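Side-chain contacts in diol-dehydratase (Roseburia inulinivorans, PDB 5I2A), which dehydrates 1,2-propanediol without vitamin B12, as a lyase of the glycyl radical enzyme family: residues Ile9-Arg14 / Ser371-Leu376; Lys150-Thr155 / Gly703-Ala708; Arg187-Asn192 / Ser201-Phe206; Asn432-Gly437 / Gln442-Thr447. All blocks are in the same frame, centred on the assembly; numbering follows the deposited sequence. Where two conformers were deposited one is given.

Contact 1 of 4, residues Ile9-Arg14 / Ser371-Leu376; sequences IAKSDR and SEHVFL
Ile9 meets the helix through its backbone: its O lies at the edge of the His373 ring, 3.1 Å from CE1, while its own side chain leads away to pack on Arg309 and Gln313 of helix 309-323. A water joins the same carbonyl to the ring, donating to Ile9 O and lying 2.6 Å from His373 NE2. Lys11 then supplies most of the contact. Its CB sits over the centre of one imidazole face, 3.4 Å from the centroid and only 7° off the ring normal, a CH-pi contact. With CG anti to the backbone N (chi1 176°), the aliphatic chain runs on past CG and CB of the histidine, bends at chi3, and delivers NZ to His373 O at 3.0 Å, tilted 21° from the carbonyl plane. The ring's other nitrogen, ND1, is hydrogen-bonded to Asp317 OD2, which should fix the ring's rotation. Next in sequence, Ser12 turns its OG to accept from Arg14 N at 3.2 Å, a capping bond just ahead of helix 14-22. The arrangement is that of an N-terminal arm docked on the last turn of helix 362-374, its lysine donating to a carbonyl near the C-terminal end before Phe375 leaves the helix with positive phi.

Contact 2 of 4, residues Lys150-Thr155 / Gly703-Ala708; sequences KHNFFT and GAQTGA
The side-chain amides of Asn152 and Gln705 lie face on face, their planes 7° apart, with Asn152 CG 3.4 Å from Gln705 CD. Within this stack Asn152 OD1 sits over Gln705 NE2, Asn152 ND2 over Gln705 CG, and Gln705 OE1 against Asn152 CB at 3.5 Å. OD1 and NE2 are too poorly angled to bond, and two waters make the polar links instead. One donates to both Asn152 O and Gln705 OE1, the latter at 2.8 Å; the other accepts from Asn152 ND2 at 3.0 Å and donates to Gln705 O. Gln705 reaches the stack with its chain extended beyond CG (chi2 165°). An alanine in place of Gln705 would remove the stacked amide and is likely to leave one face of Asn152 without its partner and the first water short of an acceptor. Asn152, with positive phi, is the C-prime residue of the Schellman motif that ends helix 143-150. Gln705 belongs to the type I turn Gly703-Thr706 following helix 699-703. Beside this surface contact, strand 154-155 pairs with strand 454-457, and Phe153 and Thr706 both pack on helix 459-467.

Contact 3 of 4, residues Arg187-Asn192 / Ser201-Phe206; sequences RKEMEN and STKMCF
Glu189 and Lys203 both leave their helices with CG anti to the backbone N, but the glutamate then bends at chi2 (64°) whereas the lysine stays extended to its end. The two chains cross at about a right angle, and Lys203 NZ reaches Glu189 OE2 at 2.6 Å in a hydrogen-bonded salt bridge. The ammonium comes to the anti side of that oxygen, 20° out of the carboxylate plane, and the lysine's CE packs against Glu189 CG at 3.8 Å. A weak bond from Asn192 ND2 to Glu189 OE1, 3.4 Å long, touches the other carboxylate oxygen. Alongside, the end of Met204 lies along the Met190 chain. Met190 is extended beyond CG, while Met204 folds at chi2 and chi3, its methyl CE lying 3.8 Å from both CG and CE of Met190.

The contact joins helix 171-190 to the start of helix 200-233, the two arms of a helical hairpin closed by a short loop. Met190 also packs on Leu207 and Leu211 of the second helix, and Ser201 OG bonds to Tyr140 O of the second subunit. Lys203 NZ has a further acceptor in Lys536 O, so the ammonium ties both helices to helix 534-537. With an ion pair beside a thioether pair, the hairpin is joined by charge and apolar packing together, and the lysine's second acceptor probably helps to hold its end in place.

Contact 4 of 4, residues Asn432-Gly437 / Gln442-Thr447; sequences NYNIIG and QVPGKT
Asn434 and Gln442 form an antiparallel hydrogen-bonded pair: Asn434 N donates to Gln442 O at 3.2 Å, and Gln442 N returns a bond of 3.0 Å to Asn434 O. Their side chains share one face of the small sheet. Nearby, Ile436 lays its CG1-CD1 arm against the Gln442 amide, with CD1 3.3 Å from OE1. Pro444 sets its ring against Asn432 and Asn434 across the contact, CB lying 3.2 Å from Asn434 OD1 and CD 3.2 Å from Asn432 O. Asn434 can touch the proline because its CG stands between the backbone N and the carbonyl carbon (chi1 60°). A water extends the contact, accepting from Asn432 ND2 and donating to Pro444 O.

Further out, Gln442 OE1 accepts from Thr168 N and NE2 is bonded to His451 NE2, which should fix the rotation of the amide beside Ile436. Replacing Gln442 with an alanine would probably leave Thr168 N and His451 without these partners and open a gap beside the isoleucine. Asn434 ND2 is bonded to Thr168 OG1, while Asn432 OD1 is paired with Arg289. The type II turn Val443-Lys446 is braced by Thr447 OG1 donating to Val443 O at 2.9 Å.

This is a buried beta hairpin, strand 434-436 with strand 440-442. The Gly-Cys-Val-Glu sequence starting at Gly437 is consistent with the cysteine loop that enters the active site in glycyl radical diol dehydratases.

How the contacts relate
Contact 4 lies deepest, about 15 Å from the chain centre, and is probably the one nearest the active site, since it borders the likely cysteine loop; its Ile436 side chain is about 5 Å from a bound 1,2-ethanediol, which may mark a pocket although it probably came from the crystallisation liquor. The others are remote. Contacts 1 and 3 have centres about 28 and 27 Å from that of contact 4, and the centre of contact 2 lies about 32 Å from it, across the chain's centre. No two contacts touch; the closest approach, between atoms of contacts 3 and 4, is about 12 Å. Contacts 1 and 2 join segments hundreds of residues apart, whereas 3 and 4 are local hairpins, contact 3 lying near the second subunit.

Contact 1 of 4, residues Ile9-Arg14 / Ser371-Leu376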
loop_
_atom_site.group_PDB
_atom_site.type_symbol
_atom_site.label_atom_id
_atom_site.label_comp_id
_atom_site.label_asym_id
_atom_site.label_seq_id
_atom_site.Cartn_x
_atom_site.Cartn_y
_atom_site.Cartn_z
ATOM N N ILE A 9 5.185 10.176 51.711
ATOM C CA ILE A 9 3.817 10.598 51.984
ATOM C C ILE A 9 2.970 9.384 52.368
ATOM O O ILE A 9 3.204 8.285 51.874
ATOM C CB ILE A 9 3.228 11.319 50.759
ATOM C CG1 ILE A 9 4.040 12.582 50.465
ATOM C CG2 ILE A 9 1.786 11.677 50.974
ATOM C CD1 ILE A 9 3.791 13.159 49.091
ATOM N N ALA A 10 2.012 9.572 53.273
ATOM C CA ALA A 10 1.243 8.452 53.809
ATOM C C ALA A 10 0.415 7.764 52.735
ATOM O O ALA A 10 0.067 8.361 51.714
ATOM C CB ALA A 10 0.333 8.920 54.952
ATOM N N LYS A 11 0.116 6.500 52.985
ATOM C CA LYS A 11 -0.681 5.690 52.093
ATOM C C LYS A 11 -2.146 5.663 52.527
ATOM O O LYS A 11 -2.450 5.307 53.660
ATOM C CB LYS A 11 -0.118 4.266 52.040
ATOM C CG LYS A 11 -0.950 3.295 51.188
ATOM C CD LYS A 11 -0.204 1.993 50.927
ATOM C CE LYS A 11 -0.839 0.823 51.622
ATOM N NZ LYS A 11 -0.554 -0.455 50.918
ATOM N N SER A 12 -3.043 6.024 51.616
ATOM C CA SER A 12 -4.483 5.935 51.856
ATOM C C SER A 12 -4.973 4.491 51.986
ATOM O O SER A 12 -4.439 3.584 51.343
ATOM C CB SER A 12 -5.246 6.636 50.733
ATOM O OG SER A 12 -6.628 6.328 50.781
ATOM N N ASP A 13 -6.006 4.290 52.802
ATOM C CA ASP A 13 -6.537 2.950 53.041
ATOM C C ASP A 13 -7.285 2.427 51.815
ATOM O O ASP A 13 -7.565 1.232 51.710
ATOM C CB ASP A 13 -7.455 2.933 54.280
ATOM C CG ASP A 13 -8.720 3.771 54.102
ATOM O OD1 ASP A 13 -8.654 4.864 53.499
ATOM O OD2 ASP A 13 -9.788 3.329 54.572
ATOM N N ARG A 14 -7.601 3.327 50.891
ATOM C CA ARG A 14 -8.237 2.952 49.623
ATOM C C ARG A 14 -7.373 1.981 48.809
ATOM O O ARG A 14 -7.881 1.057 48.186
ATOM C CB ARG A 14 -8.515 4.211 48.785
ATOM C CG ARG A 14 -9.259 3.976 47.470
ATOM C CD ARG A 14 -9.150 5.201 46.565
ATOM N NE ARG A 14 -9.372 6.448 47.295
ATOM C CZ ARG A 14 -10.541 7.074 47.380
ATOM N NH1 ARG A 14 -11.610 6.581 46.768
ATOM N NH2 ARG A 14 -10.643 8.194 48.075
ATOM N N SER A 371 5.286 2.937 44.107
ATOM C CA SER A 371 5.685 1.541 43.922
ATOM C C SER A 371 5.714 0.774 45.255
ATOM O O SER A 371 5.382 -0.404 45.314
ATOM C CB SER A 371 7.055 1.474 43.245
ATOM O OG SER A 371 6.980 1.906 41.901
ATOM N N GLU A 372 6.123 1.451 46.325
ATOM C CA GLU A 372 6.147 0.827 47.645
ATOM C C GLU A 372 4.721 0.659 48.175
ATOM O O GLU A 372 4.375 -0.382 48.711
ATOM C CB GLU A 372 6.998 1.660 48.612
ATOM C CG GLU A 372 7.281 1.009 49.931
ATOM C CD GLU A 372 8.425 1.698 50.672
ATOM O OE1 GLU A 372 8.693 2.894 50.400
ATOM O OE2 GLU A 372 9.067 1.036 51.517
ATOM N N HIS A 373 3.896 1.686 47.999
ATOM C CA HIS A 373 2.504 1.652 48.439
ATOM C C HIS A 373 1.700 0.539 47.763
ATOM O O HIS A 373 1.059 -0.274 48.424
ATOM C CB HIS A 373 1.817 2.992 48.159
ATOM C CG HIS A 373 2.145 4.072 49.144
ATOM N ND1 HIS A 373 1.584 5.332 49.075
ATOM C CD2 HIS A 373 2.987 4.094 50.202
ATOM C CE1 HIS A 373 2.050 6.072 50.062
ATOM N NE2 HIS A 373 2.905 5.345 50.761
ATOM N N VAL A 374 1.729 0.516 46.435
ATOM C CA VAL A 374 0.896 -0.413 45.686
ATOM C C VAL A 374 1.535 -1.791 45.669
ATOM O O VAL A 374 0.847 -2.792 45.743
ATOM C CB VAL A 374 0.651 0.101 44.245
ATOM C CG1 VAL A 374 -0.152 -0.902 43.436
ATOM C CG2 VAL A 374 -0.081 1.448 44.301
ATOM N N PHE A 375 2.861 -1.814 45.587
ATOM C CA PHE A 375 3.664 -3.036 45.607
ATOM C C PHE A 375 3.191 -4.106 44.615
ATOM O O PHE A 375 3.147 -5.290 44.942
ATOM C CB PHE A 375 3.720 -3.627 47.026
ATOM C CG PHE A 375 5.079 -4.165 47.397
ATOM C CD1 PHE A 375 6.029 -3.343 47.978
ATOM C CD2 PHE A 375 5.419 -5.477 47.128
ATOM C CE1 PHE A 375 7.281 -3.827 48.304
ATOM C CE2 PHE A 375 6.668 -5.965 47.446
ATOM C CZ PHE A 375 7.603 -5.140 48.031
ATOM N N LEU A 376 2.867 -3.672 43.400
ATOM C CA LEU A 376 2.456 -4.568 42.319
ATOM C C LEU A 376 3.557 -4.593 41.247
ATOM O O LEU A 376 4.476 -3.785 41.305
ATOM C CB LEU A 376 1.123 -4.103 41.733
ATOM C CG LEU A 376 -0.086 -4.440 42.608
ATOM C CD1 LEU A 376 -1.371 -3.986 41.910
ATOM C CD2 LEU A 376 -0.117 -5.945 42.936
HETATM O O HOH W 1 4.565 5.949 52.722
HETATM O O HOH W 2 2.714 -1.153 50.939
#

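Contact 2 of 4, residues Lys150-Thr155 / Gly703-Ala708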
loop_
_atom_site.group_PDB
_atom_site.type_symbol
_atom_site.label_atom_id
_atom_site.label_comp_id
_atom_site.label_asym_id
_atom_site.label_seq_id
_atom_site.Cartn_x
_atom_site.Cartn_y
_atom_site.Cartn_z
ATOM N N LYS A 150 11.710 -22.444 11.993
ATOM C CA LYS A 150 11.297 -23.815 12.281
ATOM C C LYS A 150 12.371 -24.520 13.118
ATOM O O LYS A 150 12.069 -25.327 13.986
ATOM C CB LYS A 150 11.026 -24.566 10.972
ATOM C CG LYS A 150 10.615 -26.025 11.121
ATOM C CD LYS A 150 10.268 -26.631 9.754
ATOM C CE LYS A 150 10.954 -27.974 9.520
ATOM N NZ LYS A 150 10.651 -28.973 10.589
ATOM N N HIS A 151 13.623 -24.162 12.883
ATOM C CA HIS A 151 14.725 -24.723 13.647
ATOM C C HIS A 151 15.180 -23.804 14.785
ATOM O O HIS A 151 16.283 -23.955 15.326
ATOM C CB HIS A 151 15.878 -25.050 12.702
ATOM C CG HIS A 151 15.577 -26.195 11.786
ATOM N ND1 HIS A 151 15.803 -27.509 12.142
ATOM C CD2 HIS A 151 15.031 -26.229 10.546
ATOM C CE1 HIS A 151 15.428 -28.301 11.151
ATOM N NE2 HIS A 151 14.963 -27.550 10.168
ATOM N N ASN A 152 14.313 -22.857 15.135
ATOM C CA ASN A 152 14.474 -22.052 16.346
ATOM C C ASN A 152 15.780 -21.255 16.449
ATOM O O ASN A 152 16.343 -21.124 17.535
ATOM C CB ASN A 152 14.340 -22.955 17.574
ATOM C CG ASN A 152 13.021 -23.691 17.599
ATOM O OD1 ASN A 152 11.978 -23.108 17.337
ATOM N ND2 ASN A 152 13.064 -24.980 17.890
ATOM N N PHE A 153 16.257 -20.717 15.331
ATOM C CA PHE A 153 17.379 -19.784 15.396
ATOM C C PHE A 153 16.936 -18.481 16.046
ATOM O O PHE A 153 17.700 -17.867 16.782
ATOM C CB PHE A 153 17.969 -19.525 14.006
ATOM C CG PHE A 153 18.786 -20.668 13.504
ATOM C CD1 PHE A 153 20.122 -20.764 13.823
ATOM C CD2 PHE A 153 18.205 -21.675 12.760
ATOM C CE1 PHE A 153 20.866 -21.834 13.391
ATOM C CE2 PHE A 153 18.948 -22.749 12.312
ATOM C CZ PHE A 153 20.270 -22.835 12.627
ATOM N N PHE A 154 15.697 -18.077 15.760
ATOM C CA PHE A 154 15.122 -16.854 16.296
ATOM C C PHE A 154 13.595 -16.939 16.250
ATOM O O PHE A 154 13.042 -17.747 15.518
ATOM C CB PHE A 154 15.613 -15.616 15.508
ATOM C CG PHE A 154 15.286 -15.663 14.032
ATOM C CD1 PHE A 154 14.050 -15.236 13.565
ATOM C CD2 PHE A 154 16.211 -16.140 13.119
ATOM C CE1 PHE A 154 13.739 -15.282 12.214
ATOM C CE2 PHE A 154 15.906 -16.192 11.757
ATOM C CZ PHE A 154 14.672 -15.774 11.305
ATOM N N THR A 155 12.916 -16.112 17.031
ATOM C CA THR A 155 11.471 -15.959 16.871
ATOM C C THR A 155 11.080 -14.485 16.816
ATOM O O THR A 155 11.436 -13.714 17.700
ATOM C CB THR A 155 10.654 -16.658 17.998
ATOM O OG1 THR A 155 9.293 -16.219 17.919
ATOM C CG2 THR A 155 11.195 -16.313 19.391
ATOM N N GLY A 703 16.442 -21.663 25.738
ATOM C CA GLY A 703 17.317 -22.707 26.240
ATOM C C GLY A 703 16.743 -24.112 26.053
ATOM O O GLY A 703 17.483 -25.067 25.808
ATOM N N ALA A 704 15.424 -24.231 26.159
ATOM C CA ALA A 704 14.749 -25.505 25.947
ATOM C C ALA A 704 14.880 -25.977 24.492
ATOM O O ALA A 704 14.635 -27.134 24.199
ATOM C CB ALA A 704 13.272 -25.405 26.348
ATOM N N GLN A 705 15.284 -25.080 23.595
ATOM C CA GLN A 705 15.415 -25.402 22.175
ATOM C C GLN A 705 16.870 -25.621 21.805
ATOM O O GLN A 705 17.226 -25.776 20.642
ATOM C CB GLN A 705 14.813 -24.282 21.316
ATOM C CG GLN A 705 13.305 -24.175 21.470
ATOM C CD GLN A 705 12.755 -22.870 20.935
ATOM O OE1 GLN A 705 13.483 -21.897 20.756
ATOM N NE2 GLN A 705 11.470 -22.854 20.661
ATOM N N THR A 706 17.710 -25.617 22.822
ATOM C CA THR A 706 19.142 -25.610 22.629
ATOM C C THR A 706 19.739 -26.863 23.232
ATOM O O THR A 706 19.504 -27.146 24.409
ATOM C CB THR A 706 19.766 -24.372 23.289
ATOM O OG1 THR A 706 19.095 -23.202 22.805
ATOM C CG2 THR A 706 21.260 -24.288 23.019
ATOM N N GLY A 707 20.508 -27.604 22.443
ATOM C CA GLY A 707 21.239 -28.744 22.984
ATOM C C GLY A 707 22.303 -28.342 24.004
ATOM O O GLY A 707 22.502 -27.157 24.309
ATOM N N ALA A 708 22.994 -29.336 24.540
ATOM C CA ALA A 708 24.096 -29.077 25.463
ATOM C C ALA A 708 25.178 -28.230 24.798
ATOM O O ALA A 708 25.434 -28.370 23.604
ATOM C CB ALA A 708 24.684 -30.381 25.956
HETATM O O HOH W 3 16.025 -20.977 20.245
HETATM O O HOH W 4 15.534 -26.468 18.716
#

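Contact 3 of 4, residues Arg187-Asn192 / Ser201-Phe206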
loop_
_atom_site.group_PDB
_atom_site.type_symbol
_atom_site.label_atom_id
_atom_site.label_comp_id
_atom_site.label_asym_id
_atom_site.label_seq_id
_atom_site.Cartn_x
_atom_site.Cartn_y
_atom_site.Cartn_z
ATOM N N ARG A 187 -5.716 20.397 11.653
ATOM C CA ARG A 187 -6.433 21.290 10.757
ATOM C C ARG A 187 -5.505 22.340 10.165
ATOM O O ARG A 187 -5.632 22.693 9.002
ATOM C CB ARG A 187 -7.613 21.942 11.483
ATOM C CG ARG A 187 -8.666 20.916 11.857
ATOM C CD ARG A 187 -10.038 21.506 12.091
ATOM N NE ARG A 187 -11.039 20.450 12.227
ATOM C CZ ARG A 187 -11.453 19.963 13.392
ATOM N NH1 ARG A 187 -10.949 20.446 14.522
ATOM N NH2 ARG A 187 -12.372 19.008 13.431
ATOM N N LYS A 188 -4.545 22.810 10.948
ATOM C CA LYS A 188 -3.575 23.752 10.424
ATOM C C LYS A 188 -2.693 23.097 9.346
ATOM O O LYS A 188 -2.358 23.737 8.349
ATOM C CB LYS A 188 -2.705 24.331 11.524
ATOM C CG LYS A 188 -1.974 25.590 11.078
ATOM C CD LYS A 188 -2.677 26.842 11.609
ATOM C CE LYS A 188 -2.418 28.076 10.742
ATOM N NZ LYS A 188 -3.450 28.277 9.685
ATOM N N GLU A 189 -2.329 21.830 9.526
ATOM C CA GLU A 189 -1.530 21.151 8.499
ATOM C C GLU A 189 -2.364 20.910 7.233
ATOM O O GLU A 189 -1.851 20.988 6.119
ATOM C CB GLU A 189 -0.969 19.831 9.024
ATOM C CG GLU A 189 -0.129 19.087 8.008
ATOM C CD GLU A 189 1.121 19.862 7.617
ATOM O OE1 GLU A 189 1.656 20.598 8.471
ATOM O OE2 GLU A 189 1.558 19.740 6.461
ATOM N N MET A 190 -3.653 20.634 7.412
ATOM C CA MET A 190 -4.560 20.463 6.280
ATOM C C MET A 190 -4.548 21.667 5.331
ATOM O O MET A 190 -4.685 21.514 4.113
ATOM C CB MET A 190 -5.976 20.222 6.777
ATOM C CG MET A 190 -6.201 18.828 7.326
ATOM S SD MET A 190 -7.904 18.656 7.880
ATOM C CE MET A 190 -8.014 16.875 8.076
ATOM N N GLU A 191 -4.364 22.857 5.902
ATOM C CA GLU A 191 -4.311 24.091 5.126
ATOM C C GLU A 191 -3.110 24.156 4.190
ATOM O O GLU A 191 -3.144 24.876 3.200
ATOM C CB GLU A 191 -4.306 25.306 6.061
ATOM C CG GLU A 191 -5.664 25.576 6.671
ATOM C CD GLU A 191 -5.629 26.584 7.816
ATOM O OE1 GLU A 191 -6.535 26.531 8.675
ATOM O OE2 GLU A 191 -4.707 27.422 7.864
ATOM N N ASN A 192 -2.054 23.407 4.499
ATOM C CA ASN A 192 -0.905 23.328 3.609
ATOM C C ASN A 192 -1.121 22.384 2.412
ATOM O O ASN A 192 -0.285 22.323 1.520
ATOM C CB ASN A 192 0.344 22.874 4.371
ATOM C CG ASN A 192 0.782 23.865 5.433
ATOM O OD1 ASN A 192 0.622 25.076 5.281
ATOM N ND2 ASN A 192 1.349 23.349 6.520
ATOM N N SER A 201 -4.530 12.926 -1.685
ATOM C CA SER A 201 -5.496 11.894 -1.299
ATOM C C SER A 201 -5.082 11.141 -0.023
ATOM O O SER A 201 -5.889 10.936 0.880
ATOM C CB SER A 201 -5.706 10.888 -2.432
ATOM O OG SER A 201 -6.435 11.446 -3.508
ATOM N N THR A 202 -3.827 10.725 0.033
ATOM C CA THR A 202 -3.360 9.888 1.123
ATOM C C THR A 202 -3.037 10.717 2.367
ATOM O O THR A 202 -3.316 10.293 3.484
ATOM C CB THR A 202 -2.116 9.079 0.708
ATOM O OG1 THR A 202 -1.147 9.966 0.128
ATOM C CG2 THR A 202 -2.501 7.976 -0.314
ATOM N N LYS A 203 -2.448 11.894 2.174
ATOM C CA LYS A 203 -2.147 12.770 3.301
ATOM C C LYS A 203 -3.440 13.195 3.985
ATOM O O LYS A 203 -3.564 13.114 5.210
ATOM C CB LYS A 203 -1.342 14.008 2.865
ATOM C CG LYS A 203 -1.112 15.027 3.989
ATOM C CD LYS A 203 0.072 15.968 3.710
ATOM C CE LYS A 203 0.400 16.830 4.944
ATOM N NZ LYS A 203 1.503 17.822 4.704
ATOM N N MET A 204 -4.408 13.643 3.196
ATOM C CA MET A 204 -5.644 14.164 3.769
ATOM C C MET A 204 -6.456 13.051 4.400
ATOM O O MET A 204 -7.071 13.269 5.425
ATOM C CB MET A 204 -6.476 14.902 2.720
ATOM C CG MET A 204 -5.913 16.276 2.352
ATOM S SD MET A 204 -5.951 17.428 3.761
ATOM C CE MET A 204 -7.643 17.202 4.259
ATOM N N CYS A 205 -6.448 11.855 3.810
ATOM C CA CYS A 205 -7.129 10.734 4.451
ATOM C C CYS A 205 -6.534 10.458 5.852
ATOM O O CYS A 205 -7.267 10.237 6.807
ATOM C CB CYS A 205 -7.051 9.472 3.592
ATOM S SG CYS A 205 -8.085 8.100 4.189
ATOM N N PHE A 206 -5.211 10.458 5.956
ATOM C CA PHE A 206 -4.535 10.218 7.234
ATOM C C PHE A 206 -4.882 11.311 8.247
ATOM O O PHE A 206 -5.219 11.016 9.387
ATOM C CB PHE A 206 -3.020 10.136 7.034
ATOM C CG PHE A 206 -2.244 10.043 8.311
ATOM C CD1 PHE A 206 -2.289 8.897 9.088
ATOM C CD2 PHE A 206 -1.470 11.109 8.742
ATOM C CE1 PHE A 206 -1.573 8.818 10.277
ATOM C CE2 PHE A 206 -0.748 11.031 9.922
ATOM C CZ PHE A 206 -0.805 9.886 10.693
#

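Contact 4 of 4, residues Asn432-Gly437 / Gln442-Thr447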
loop_
_atom_site.group_PDB
_atom_site.type_symbol
_atom_site.label_atom_id
_atom_site.label_comp_id
_atom_site.label_asym_id
_atom_site.label_seq_id
_atom_site.Cartn_x
_atom_site.Cartn_y
_atom_site.Cartn_z
ATOM N N ASN A 432 16.848 14.003 26.932
ATOM C CA ASN A 432 15.490 13.819 27.386
ATOM C C ASN A 432 15.021 12.376 27.219
ATOM O O ASN A 432 13.826 12.113 27.169
ATOM C CB ASN A 432 14.550 14.761 26.636
ATOM C CG ASN A 432 13.199 14.856 27.297
ATOM O OD1 ASN A 432 13.121 14.997 28.507
ATOM N ND2 ASN A 432 12.126 14.720 26.514
ATOM N N TYR A 433 15.948 11.434 27.132
ATOM C CA TYR A 433 15.533 10.055 26.855
ATOM C C TYR A 433 14.743 9.424 28.002
ATOM O O TYR A 433 14.870 9.811 29.175
ATOM C CB TYR A 433 16.746 9.175 26.521
ATOM C CG TYR A 433 17.494 8.618 27.720
ATOM C CD1 TYR A 433 17.132 7.396 28.285
ATOM C CD2 TYR A 433 18.576 9.294 28.270
ATOM C CE1 TYR A 433 17.814 6.873 29.370
ATOM C CE2 TYR A 433 19.265 8.779 29.369
ATOM C CZ TYR A 433 18.872 7.561 29.913
ATOM O OH TYR A 433 19.540 7.032 30.997
ATOM N N ASN A 434 13.924 8.437 27.669
ATOM C CA ASN A 434 13.474 7.521 28.704
ATOM C C ASN A 434 13.632 6.091 28.207
ATOM O O ASN A 434 14.176 5.859 27.123
ATOM C CB ASN A 434 12.038 7.823 29.146
ATOM C CG ASN A 434 11.030 7.728 28.020
ATOM O OD1 ASN A 434 10.556 8.739 27.516
ATOM N ND2 ASN A 434 10.661 6.507 27.653
ATOM N N ILE A 435 13.191 5.139 29.012
ATOM C CA ILE A 435 13.333 3.734 28.671
ATOM C C ILE A 435 11.991 3.183 28.165
ATOM O O ILE A 435 10.930 3.561 28.642
ATOM C CB ILE A 435 13.847 2.912 29.876
ATOM C CG1 ILE A 435 15.273 3.340 30.255
ATOM C CG2 ILE A 435 13.816 1.403 29.589
ATOM C CD1 ILE A 435 16.325 3.175 29.129
ATOM N N ILE A 436 12.064 2.326 27.158
ATOM C CA ILE A 436 10.914 1.624 26.624
ATOM C C ILE A 436 10.942 0.198 27.131
ATOM O O ILE A 436 11.983 -0.452 27.053
ATOM C CB ILE A 436 10.933 1.593 25.074
ATOM C CG1 ILE A 436 10.932 3.020 24.489
ATOM C CG2 ILE A 436 9.799 0.706 24.530
ATOM C CD1 ILE A 436 9.679 3.834 24.782
ATOM N N GLY A 437 9.803 -0.299 27.615
ATOM C CA GLY A 437 9.677 -1.707 27.946
ATOM C C GLY A 437 10.642 -2.191 29.025
ATOM O O GLY A 437 10.487 -1.852 30.194
ATOM N N GLN A 442 15.038 5.566 24.221
ATOM C CA GLN A 442 14.458 6.213 23.064
ATOM C C GLN A 442 14.286 7.706 23.345
ATOM O O GLN A 442 14.126 8.120 24.500
ATOM C CB GLN A 442 13.113 5.579 22.749
ATOM C CG GLN A 442 12.157 6.414 22.034
ATOM C CD GLN A 442 10.759 5.845 21.957
ATOM O OE1 GLN A 442 9.818 6.336 22.588
ATOM N NE2 GLN A 442 10.649 4.736 21.252
ATOM N N VAL A 443 14.340 8.515 22.295
ATOM C CA VAL A 443 13.887 9.908 22.352
ATOM C C VAL A 443 12.370 9.898 22.299
ATOM O O VAL A 443 11.791 9.482 21.306
ATOM C CB VAL A 443 14.461 10.740 21.184
ATOM C CG1 VAL A 443 13.859 12.152 21.173
ATOM C CG2 VAL A 443 15.990 10.775 21.267
ATOM N N PRO A 444 11.713 10.332 23.373
ATOM C CA PRO A 444 10.257 10.177 23.441
ATOM C C PRO A 444 9.525 11.106 22.483
ATOM O O PRO A 444 10.009 12.188 22.217
ATOM C CB PRO A 444 9.930 10.547 24.905
ATOM C CG PRO A 444 11.010 11.467 25.295
ATOM C CD PRO A 444 12.258 10.985 24.571
ATOM N N GLY A 445 8.391 10.657 21.964
ATOM C CA GLY A 445 7.526 11.469 21.138
ATOM C C GLY A 445 8.014 11.690 19.715
ATOM O O GLY A 445 7.428 12.481 18.990
ATOM N N LYS A 446 9.080 11.001 19.319
ATOM C CA LYS A 446 9.695 11.206 18.008
ATOM C C LYS A 446 10.130 9.908 17.325
ATOM O O LYS A 446 10.769 9.939 16.270
ATOM C CB LYS A 446 10.931 12.121 18.136
ATOM C CG LYS A 446 10.630 13.538 18.635
ATOM C CD LYS A 446 11.874 14.430 18.609
ATOM C CE LYS A 446 11.518 15.849 19.020
ATOM N NZ LYS A 446 12.685 16.763 18.908
ATOM N N THR A 447 9.799 8.775 17.931
ATOM C CA THR A 447 10.426 7.517 17.551
ATOM C C THR A 447 9.424 6.390 17.293
ATOM O O THR A 447 8.424 6.242 18.007
ATOM C CB THR A 447 11.437 7.072 18.646
ATOM O OG1 THR A 447 12.412 8.110 18.851
ATOM C CG2 THR A 447 12.159 5.765 18.267
HETATM O O HOH W 5 11.676 14.227 23.441
#